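N-(5'-phosphoribosyl)anthranilate isomerase (Pyrococcus furiosus, PDB 4AAJ) catalyses the third step of tryptophan biosynthesis from chorismate, isomerising N-(5-phospho-beta-D-ribosyl)anthranilate to 1-(2-carboxyphenylamino)-1-deoxy-D-ribulose 5-phosphate. Local coordinates at residues E185-E188 with E189-V193. Residues are numbered along the deposited sequence; the frame is centred on the assembly and turned at random.
Sequences ENVE and EVIKV
Asn186, Val187 and Glu188 meet Val190, Ile191 and Lys192 through the i to i+4 hydrogen bonds of the first turns of helix 187-194, a local contact on the outer layer of a TIM barrel. Val190 N lies 2.9 Å from Asn186 O in a nearly straight bond, 170° at the hydrogen, close to the line of the C=O bond. Ile191 N to Val187 O is as short at 2.9 Å. Lys192 N to Glu188 O, by contrast, stretches to 3.2 Å. That last bond is also the most bent, 147° at the hydrogen, and its donor is clearly tilted from the carbonyl plane.

Asn186 occupies the N-cap position, yet its side chain makes no capping bond; its amide instead turns back to the preceding loop, OD1 accepting from Asn183 N and ND2 donating to Gly181 O. Val190 CG2, which chi1 places beside the backbone N, comes within 3.3 Å of Asn186 O.

On the buried side Val187 and Ile191 run alongside each other, pointing the same way, and Val187 CG2 touches Ile191 CD1 at 3.8 Å. Ile191 CG1, beside its own backbone N, lies 3.2 Å from Val187 O, the carbonyl oxygen which that N bonds. Lys192 bends at chi3 and chi4, which brings the chain back to Glu188 O, with Lys192 CG 3.4 Å away. Lys192 NZ nevertheless remains 5.3 Å from Glu188 OE1, too far for a salt bridge, so any attraction is probably diffuse.

Helix 187-194 links parallel strands 176-179 and 198-201 in a beta-alpha-beta unit. Val187 packs on Phe219 and Ala223 of helix 213-225, Ile191 on Ala223 and Met21, and Val190 on Leu182 in the loop after strand 176-179.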
loop_
_atom_site.group_PDB
_atom_site.type_symbol
_atom_site.label_atom_id
_atom_site.label_comp_id
_atom_site.label_asym_id
_atom_site.label_seq_id
_atom_site.Cartn_x
_atom_site.Cartn_y
_atom_site.Cartn_z
ATOM N N GLU A 185 -16.903 -2.191 7.902
ATOM C CA GLU A 185 -17.462 -3.039 8.958
ATOM C C GLU A 185 -16.397 -3.647 9.871
ATOM O O GLU A 185 -16.700 -4.062 10.995
ATOM C CB GLU A 185 -18.333 -4.151 8.353
ATOM C CG GLU A 185 -19.362 -3.678 7.329
ATOM C CD GLU A 185 -20.380 -2.709 7.908
ATOM O OE1 GLU A 185 -21.185 -3.122 8.771
ATOM O OE2 GLU A 185 -20.382 -1.530 7.492
ATOM N N ASN A 186 -15.155 -3.699 9.388
ATOM C CA ASN A 186 -14.067 -4.318 10.142
ATOM C C ASN A 186 -12.872 -3.401 10.420
ATOM O O ASN A 186 -12.030 -3.726 11.254
ATOM C CB ASN A 186 -13.606 -5.624 9.465
ATOM C CG ASN A 186 -12.973 -5.398 8.096
ATOM O OD1 ASN A 186 -12.502 -4.307 7.780
ATOM N ND2 ASN A 186 -12.957 -6.441 7.277
ATOM N N VAL A 187 -12.808 -2.266 9.722
ATOM C CA VAL A 187 -11.657 -1.354 9.812
ATOM C C VAL A 187 -11.402 -0.850 11.235
ATOM O O VAL A 187 -10.257 -0.832 11.699
ATOM C CB VAL A 187 -11.746 -0.177 8.799
ATOM C CG1 VAL A 187 -12.955 0.715 9.068
ATOM C CG2 VAL A 187 -10.460 0.641 8.794
ATOM N N GLU A 188 -12.472 -0.469 11.927
ATOM C CA GLU A 188 -12.365 0.071 13.285
ATOM C C GLU A 188 -11.797 -0.956 14.266
ATOM O O GLU A 188 -10.993 -0.615 15.135
ATOM C CB GLU A 188 -13.716 0.607 13.762
ATOM C CG GLU A 188 -14.278 1.707 12.869
ATOM C CD GLU A 188 -15.374 2.520 13.534
ATOM O OE1 GLU A 188 -16.269 1.921 14.169
ATOM O OE2 GLU A 188 -15.344 3.763 13.408
ATOM N N GLU A 189 -12.204 -2.212 14.098
ATOM C CA GLU A 189 -11.728 -3.312 14.938
ATOM C C GLU A 189 -10.277 -3.674 14.628
ATOM O O GLU A 189 -9.473 -3.877 15.546
ATOM C CB GLU A 189 -12.636 -4.539 14.788
ATOM C CG GLU A 189 -12.451 -5.603 15.867
ATOM C CD GLU A 189 -12.716 -5.091 17.275
ATOM O OE1 GLU A 189 -13.617 -4.239 17.455
ATOM O OE2 GLU A 189 -12.023 -5.549 18.210
ATOM N N VAL A 190 -9.949 -3.752 13.339
ATOM C CA VAL A 190 -8.577 -4.008 12.899
ATOM C C VAL A 190 -7.633 -2.964 13.498
ATOM O O VAL A 190 -6.576 -3.311 14.022
ATOM C CB VAL A 190 -8.466 -4.042 11.355
ATOM C CG1 VAL A 190 -7.009 -3.971 10.905
ATOM C CG2 VAL A 190 -9.128 -5.299 10.805
ATOM N N ILE A 191 -8.039 -1.697 13.438
ATOM C CA ILE A 191 -7.234 -0.596 13.964
ATOM C C ILE A 191 -7.027 -0.693 15.484
ATOM O O ILE A 191 -5.941 -0.389 15.983
ATOM C CB ILE A 191 -7.820 0.777 13.566
ATOM C CG1 ILE A 191 -7.613 1.012 12.065
ATOM C CG2 ILE A 191 -7.168 1.898 14.364
ATOM C CD1 ILE A 191 -8.337 2.216 11.502
ATOM N N LYS A 192 -8.064 -1.120 16.205
ATOM C CA LYS A 192 -7.971 -1.281 17.661
ATOM C C LYS A 192 -6.986 -2.375 18.054
ATOM O O LYS A 192 -6.219 -2.213 18.999
ATOM C CB LYS A 192 -9.344 -1.550 18.285
ATOM C CG LYS A 192 -10.204 -0.310 18.477
ATOM C CD LYS A 192 -11.354 -0.571 19.448
ATOM C CE LYS A 192 -12.570 -1.189 18.769
ATOM N NZ LYS A 192 -13.426 -0.159 18.113
ATOM N N VAL A 193 -6.993 -3.479 17.314
ATOM C CA VAL A 193 -6.117 -4.607 17.617
ATOM C C VAL A 193 -4.678 -4.334 17.182
ATOM O O VAL A 193 -3.750 -4.489 17.973
ATOM C CB VAL A 193 -6.629 -5.915 16.978
ATOM C CG1 VAL A 193 -5.676 -7.067 17.261
ATOM C CG2 VAL A 193 -8.020 -6.244 17.491
#